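Local atomic coordinates of acetylxylan esterase / glucomannan deacetylase (Cellvibrio japonicus, PDB entry 2WAA), a protein that removes acetyl groups from plant cell wall polysaccharides, hydrolysing acetylated xylan and glucomannan with equal efficiency. Residues 144-149 with 159-164; 105-110 with 182-187. All blocks are in the same frame, centred on the assembly; numbering follows the deposited sequence.

Contact 1. Residues 144-149 with 159-164; sequences CGEAID and RWWNAR
Glu146 and Trp161 run side by side and point the same way, the acid laid along one face of the indole. Its CA sits over the five-membered ring in a CH-pi contact, 3.6 Å from the centroid, and CG lies 3.4 Å above the ring plane. With CG anti to the backbone N (chi1 174°), the extended chain beyond it carries the carboxylate past the CZ2-CH2 rim of the indole, Glu146 CD 3.3 Å from Trp161 CZ2, its plane 23° from that of the ring. At the far end of the contact Asn162 ND2 gives Asp149 OD1 a nearly straight 2.9 Å hydrogen bond, meeting that oxygen on its syn side but 27° out of the carboxylate plane. The Arg159 chain, bent at chi3, brings NH2 to 2.9 Å from Asp149 O, with a weak second bond from NH1.

Both segments belong to the long loop between strand 133-139 and helix 167-174 of the SGNH hydrolase domain, and a type II turn, Gly145 to Ile148, shapes the first of them. One backbone hydrogen bond is made by the first residue of the turn, another by the residue just after it: Asn162 N to Gly145 O at 3.2 Å and Asp149 N to Trp160 O at 2.8 Å. Ala147 CB lies 3.9 Å from Trp160 CE3, while Ile148 CG2 packs on Asn162 CB.

Further out, Glu146 OE2 forms a salt bridge with Lys156. The Asp149 carboxylate has salt bridges to Lys319 and Arg104, and Glu154 accepts from both Arg159 NH2 and Trp160 NE1.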
loop_
_atom_site.group_PDB
_atom_site.type_symbol
_atom_site.label_atom_id
_atom_site.label_comp_id
_atom_site.label_asym_id
_atom_site.label_seq_id
_atom_site.Cartn_x
_atom_site.Cartn_y
_atom_site.Cartn_z
ATOM N N CYS A 144 1.883 -3.227 -4.987
ATOM C CA CYS A 144 0.503 -2.781 -5.029
ATOM C C CYS A 144 -0.507 -3.936 -4.992
ATOM O O CYS A 144 -1.679 -3.668 -4.956
ATOM C CB CYS A 144 0.209 -1.989 -6.313
ATOM S SG CYS A 144 0.743 -0.355 -6.267
ATOM N N GLY A 145 -0.065 -5.182 -5.088
ATOM C CA GLY A 145 -0.944 -6.347 -4.978
ATOM C C GLY A 145 -1.648 -6.711 -6.271
ATOM O O GLY A 145 -2.688 -7.367 -6.250
ATOM N N GLU A 146 -1.120 -6.250 -7.400
ATOM C CA GLU A 146 -1.756 -6.586 -8.681
ATOM C C GLU A 146 -1.879 -8.107 -8.957
ATOM O O GLU A 146 -0.925 -8.864 -8.757
ATOM C CB GLU A 146 -0.988 -5.923 -9.841
ATOM C CG GLU A 146 -1.550 -6.368 -11.261
ATOM C CD GLU A 146 -1.016 -5.475 -12.398
ATOM O OE1 GLU A 146 -0.333 -4.464 -12.143
ATOM O OE2 GLU A 146 -1.342 -5.752 -13.584
ATOM N N ALA A 147 -3.091 -8.526 -9.355
ATOM C CA ALA A 147 -3.361 -9.909 -9.851
ATOM C C ALA A 147 -3.320 -10.979 -8.772
ATOM O O ALA A 147 -3.350 -12.191 -9.074
ATOM C CB ALA A 147 -2.406 -10.269 -11.018
ATOM N N ILE A 148 -3.315 -10.572 -7.507
ATOM C CA ILE A 148 -3.412 -11.576 -6.440
ATOM C C ILE A 148 -4.731 -12.339 -6.520
ATOM O O ILE A 148 -4.751 -13.571 -6.247
ATOM C CB ILE A 148 -3.168 -10.936 -5.056
ATOM C CG1 ILE A 148 -1.679 -10.515 -4.993
ATOM C CG2 ILE A 148 -3.579 -11.857 -3.906
ATOM C CD1 ILE A 148 -1.318 -9.782 -3.730
ATOM N N ASP A 149 -5.825 -11.652 -6.869
ATOM C CA ASP A 149 -7.144 -12.312 -6.855
ATOM C C ASP A 149 -7.606 -12.706 -8.253
ATOM O O ASP A 149 -8.797 -12.664 -8.550
ATOM C CB ASP A 149 -8.240 -11.455 -6.171
ATOM C CG ASP A 149 -8.166 -11.484 -4.638
ATOM O OD1 ASP A 149 -7.361 -12.256 -4.046
ATOM O OD2 ASP A 149 -8.903 -10.680 -3.996
ATOM N N ARG A 159 -10.687 -5.807 -10.041
ATOM C CA ARG A 159 -10.992 -6.735 -8.956
ATOM C C ARG A 159 -9.833 -7.671 -8.616
ATOM O O ARG A 159 -9.729 -8.166 -7.493
ATOM C CB ARG A 159 -12.256 -7.564 -9.300
ATOM C CG ARG A 159 -12.841 -8.273 -8.052
ATOM C CD ARG A 159 -13.727 -9.463 -8.469
ATOM N NE ARG A 159 -12.956 -10.376 -9.331
ATOM C CZ ARG A 159 -11.981 -11.173 -8.916
ATOM N NH1 ARG A 159 -11.651 -11.226 -7.644
ATOM N NH2 ARG A 159 -11.317 -11.944 -9.801
ATOM N N TRP A 160 -8.921 -7.866 -9.561
ATOM C CA TRP A 160 -7.800 -8.740 -9.325
ATOM C C TRP A 160 -6.808 -8.224 -8.276
ATOM O O TRP A 160 -5.953 -8.986 -7.830
ATOM C CB TRP A 160 -7.055 -8.958 -10.640
ATOM C CG TRP A 160 -7.718 -9.938 -11.570
ATOM C CD1 TRP A 160 -9.069 -10.258 -11.664
ATOM C CD2 TRP A 160 -7.059 -10.693 -12.585
ATOM N NE1 TRP A 160 -9.261 -11.196 -12.650
ATOM C CE2 TRP A 160 -8.053 -11.467 -13.247
ATOM C CE3 TRP A 160 -5.730 -10.768 -13.012
ATOM C CZ2 TRP A 160 -7.747 -12.348 -14.293
ATOM C CZ3 TRP A 160 -5.416 -11.647 -14.046
ATOM C CH2 TRP A 160 -6.421 -12.413 -14.685
ATOM N N TRP A 161 -6.875 -6.943 -7.914
ATOM C CA TRP A 161 -5.945 -6.423 -6.917
ATOM C C TRP A 161 -6.363 -6.777 -5.476
ATOM O O TRP A 161 -7.539 -6.683 -5.118
ATOM C CB TRP A 161 -5.869 -4.888 -7.021
ATOM C CG TRP A 161 -4.917 -4.351 -8.063
ATOM C CD1 TRP A 161 -3.827 -3.566 -7.814
ATOM C CD2 TRP A 161 -4.992 -4.484 -9.501
ATOM N NE1 TRP A 161 -3.197 -3.228 -8.993
ATOM C CE2 TRP A 161 -3.883 -3.762 -10.041
ATOM C CE3 TRP A 161 -5.875 -5.135 -10.384
ATOM C CZ2 TRP A 161 -3.622 -3.684 -11.411
ATOM C CZ3 TRP A 161 -5.630 -5.033 -11.773
ATOM C CH2 TRP A 161 -4.494 -4.335 -12.260
ATOM N N ASN A 162 -5.398 -7.167 -4.647
ATOM C CA ASN A 162 -5.708 -7.481 -3.253
ATOM C C ASN A 162 -4.590 -6.977 -2.368
ATOM O O ASN A 162 -3.486 -7.508 -2.408
ATOM C CB ASN A 162 -5.894 -8.992 -3.141
ATOM C CG ASN A 162 -6.336 -9.419 -1.760
ATOM O OD1 ASN A 162 -6.120 -8.707 -0.768
ATOM N ND2 ASN A 162 -6.867 -10.639 -1.670
ATOM N N ALA A 163 -4.848 -5.955 -1.557
ATOM C CA ALA A 163 -3.787 -5.357 -0.730
ATOM C C ALA A 163 -3.503 -6.194 0.523
ATOM O O ALA A 163 -2.337 -6.396 0.892
ATOM C CB ALA A 163 -4.210 -3.908 -0.312
ATOM N N ARG A 164 -4.569 -6.668 1.183
ATOM C CA ARG A 164 -4.446 -7.386 2.466
ATOM C C ARG A 164 -3.551 -8.612 2.350
ATOM O O ARG A 164 -2.878 -8.988 3.318
ATOM C CB ARG A 164 -5.805 -7.954 2.936
ATOM C CG ARG A 164 -6.750 -7.114 3.720
ATOM C CD ARG A 164 -8.244 -7.696 3.560
ATOM N NE ARG A 164 -8.272 -9.172 3.484
ATOM C CZ ARG A 164 -8.729 -9.934 2.466
ATOM N NH1 ARG A 164 -9.283 -9.449 1.321
ATOM N NH2 ARG A 164 -8.636 -11.239 2.603
#

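Contact 2. Residues 105-110 with 182-187; sequences SENWHG and VCWGGR. With ACT (acetate ion), chain B; ACT (acetate ion), chain C.
Glu106 and Trp184 are 7.1 Å apart at their CA atoms, the nearest backbone approach. Residues 107-109 follow helical backbone angles, whereas the chain runs from strand 177-183 into a type II turn from Trp184 to Arg187. The Glu106 side chain makes the direct hydrogen bond across: OE1 accepts from Gly185 N, 2.8 Å and nearly straight, through its syn lone pair, and OE2 is held by Trp161 NE1. With CG between the backbone N and carbonyl carbon (chi1 58°), the extended Glu106 chain reaches across.

The contact joins a loop of the N-terminal beta domain to the turn that follows strand 177-183, an outermost strand of the parallel sheet, next to the inferred oxyanion-stabilising Gly186. Asn107 CB sits over the six-membered ring of Trp184 in a CH-pi contact, 3.6 Å from the centroid, and its amide lies 6° from the indole plane. Asn107 OD1 is hydrogen-bonded to Gln111 NE2, while water 1 accepts from Asn107 N and ND2 and donates to Cys183 O, 2.7 Å away. On the opposite face of Trp184 lies the Arg187 guanidinium, whose NH1 is salt-bridged to Asp212. Gly186 N donates to OXT of an acetate ion, probably from the crystallisation liquor, at 2.7 Å.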
loop_
_atom_site.group_PDB
_atom_site.type_symbol
_atom_site.label_atom_id
_atom_site.label_comp_id
_atom_site.label_asym_id
_atom_site.label_seq_id
_atom_site.Cartn_x
_atom_site.Cartn_y
_atom_site.Cartn_z
ATOM N N SER A 105 -7.709 -1.140 -4.484
ATOM C CA SER A 105 -7.224 -0.523 -5.723
ATOM C C SER A 105 -5.961 0.294 -5.563
ATOM O O SER A 105 -5.559 0.596 -4.448
ATOM C CB SER A 105 -8.347 0.293 -6.367
ATOM O OG SER A 105 -9.242 -0.634 -6.970
ATOM N N GLU A 106 -5.317 0.649 -6.684
ATOM C CA GLU A 106 -4.209 1.620 -6.632
ATOM C C GLU A 106 -4.577 2.861 -7.454
ATOM O O GLU A 106 -5.617 2.916 -8.082
ATOM C CB GLU A 106 -2.896 1.023 -7.172
ATOM C CG GLU A 106 -3.002 0.529 -8.619
ATOM C CD GLU A 106 -1.654 0.056 -9.162
ATOM O OE1 GLU A 106 -0.853 0.933 -9.529
ATOM O OE2 GLU A 106 -1.400 -1.194 -9.199
ATOM N N ASN A 107 -3.711 3.857 -7.441
ATOM C CA ASN A 107 -4.036 5.170 -8.033
ATOM C C ASN A 107 -4.562 5.197 -9.461
ATOM O O ASN A 107 -5.499 5.961 -9.745
ATOM C CB ASN A 107 -2.815 6.065 -7.952
ATOM C CG ASN A 107 -2.659 6.721 -6.570
ATOM O OD1 ASN A 107 -3.362 7.670 -6.289
ATOM N ND2 ASN A 107 -1.688 6.253 -5.741
ATOM N N TRP A 108 -3.991 4.402 -10.375
ATOM C CA TRP A 108 -4.476 4.493 -11.739
ATOM C C TRP A 108 -5.910 3.993 -11.862
ATOM O O TRP A 108 -6.613 4.382 -12.811
ATOM C CB TRP A 108 -3.522 3.866 -12.788
ATOM C CG TRP A 108 -3.419 2.343 -12.831
ATOM C CD1 TRP A 108 -2.386 1.590 -12.330
ATOM C CD2 TRP A 108 -4.315 1.424 -13.448
ATOM N NE1 TRP A 108 -2.605 0.257 -12.583
ATOM C CE2 TRP A 108 -3.771 0.129 -13.281
ATOM C CE3 TRP A 108 -5.510 1.565 -14.155
ATOM C CZ2 TRP A 108 -4.401 -1.027 -13.768
ATOM C CZ3 TRP A 108 -6.152 0.401 -14.640
ATOM C CH2 TRP A 108 -5.587 -0.878 -14.417
ATOM N N HIS A 109 -6.359 3.142 -10.938
ATOM C CA HIS A 109 -7.759 2.732 -10.954
ATOM C C HIS A 109 -8.653 3.924 -10.656
ATOM O O HIS A 109 -9.736 4.038 -11.198
ATOM C CB HIS A 109 -8.045 1.703 -9.857
ATOM C CG HIS A 109 -7.256 0.435 -9.983
ATOM N ND1 HIS A 109 -7.475 -0.643 -9.150
ATOM C CD2 HIS A 109 -6.264 0.061 -10.839
ATOM C CE1 HIS A 109 -6.647 -1.629 -9.479
ATOM N NE2 HIS A 109 -5.908 -1.229 -10.503
ATOM N N GLY A 110 -8.180 4.808 -9.790
ATOM C CA GLY A 110 -8.904 6.003 -9.404
ATOM C C GLY A 110 -8.566 6.338 -7.959
ATOM O O GLY A 110 -7.687 5.718 -7.334
ATOM N N VAL A 182 3.469 2.546 -0.956
ATOM C CA VAL A 182 3.604 3.730 -1.831
ATOM C C VAL A 182 4.218 3.149 -3.096
ATOM O O VAL A 182 5.425 2.942 -3.173
ATOM C CB VAL A 182 4.469 4.839 -1.174
ATOM C CG1 VAL A 182 4.828 5.970 -2.187
ATOM C CG2 VAL A 182 3.692 5.445 0.006
ATOM N N CYS A 183 3.358 2.831 -4.054
ATOM C CA CYS A 183 3.740 1.993 -5.191
ATOM C C CYS A 183 2.851 2.409 -6.356
ATOM O O CYS A 183 1.755 2.963 -6.158
ATOM C CB CYS A 183 3.567 0.516 -4.854
ATOM S SG CYS A 183 1.918 0.185 -4.086
ATOM N N TRP A 184 3.306 2.127 -7.571
ATOM C CA TRP A 184 2.519 2.469 -8.763
ATOM C C TRP A 184 2.841 1.450 -9.839
ATOM O O TRP A 184 4.018 1.320 -10.259
ATOM C CB TRP A 184 2.890 3.884 -9.239
ATOM C CG TRP A 184 1.827 4.515 -10.112
ATOM C CD1 TRP A 184 1.413 4.074 -11.321
ATOM C CD2 TRP A 184 1.090 5.706 -9.838
ATOM N NE1 TRP A 184 0.449 4.906 -11.841
ATOM C CE2 TRP A 184 0.221 5.912 -10.925
ATOM C CE3 TRP A 184 1.052 6.596 -8.759
ATOM C CZ2 TRP A 184 -0.653 6.991 -10.986
ATOM C CZ3 TRP A 184 0.163 7.665 -8.810
ATOM C CH2 TRP A 184 -0.679 7.850 -9.922
ATOM N N GLY A 185 1.836 0.727 -10.308
ATOM C CA GLY A 185 2.101 -0.257 -11.361
ATOM C C GLY A 185 2.752 0.321 -12.613
ATOM O O GLY A 185 2.389 1.410 -13.093
ATOM N N GLY A 186 3.673 -0.449 -13.185
ATOM C CA GLY A 186 4.326 -0.062 -14.433
ATOM C C GLY A 186 5.452 0.952 -14.283
ATOM O O GLY A 186 6.189 1.167 -15.243
ATOM N N ARG A 187 5.625 1.524 -13.077
ATOM C CA ARG A 187 6.608 2.571 -12.818
ATOM C C ARG A 187 7.945 2.041 -12.289
ATOM O O ARG A 187 7.987 0.961 -11.721
ATOM C CB ARG A 187 6.032 3.614 -11.867
ATOM C CG ARG A 187 4.739 4.218 -12.397
ATOM C CD ARG A 187 4.955 5.205 -13.612
ATOM N NE ARG A 187 3.623 5.617 -14.101
ATOM C CZ ARG A 187 2.950 6.674 -13.621
ATOM N NH1 ARG A 187 3.489 7.441 -12.657
ATOM N NH2 ARG A 187 1.739 6.959 -14.095
HETATM C C ACT B . 2.522 3.819 -16.750
HETATM O O ACT B . 2.044 4.985 -16.874
HETATM O OXT ACT B . 3.171 3.374 -17.732
HETATM C CH3 ACT B . 2.328 3.002 -15.507
HETATM C C ACT C . 4.725 -3.918 -12.604
HETATM O O ACT C . 3.892 -4.242 -13.521
HETATM O OXT ACT C . 4.555 -2.785 -12.095
HETATM C CH3 ACT C . 5.842 -4.811 -12.135
HETATM O O HOH W 1 -0.688 3.750 -6.878
#

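Contacts 1 and 2 show how one carboxylate can couple neighbouring loops: Glu106 of contact 2 places OE2 2.7 Å from Trp161 NE1 of contact 1, a probable hydrogen bond. The Cys144-Cys183 disulfide ties the same two contacts covalently, and the Trp161 indole also meets the His109 ring edge-to-face. The centres of contacts 1 and 2 are about 11 Å apart, beside the inferred catalytic centre. Glu146 of contact 1 approaches both Ser141, the inferred nucleophile, and His316, the inferred charge-relay histidine, the nearest side-chain atoms about 3 Å apart. Bound acetate is hydrogen-bonded to Ser141 N, Gly186 N and Asn236 ND2, donors consistent with an oxyanion hole, and also to His316 NE2.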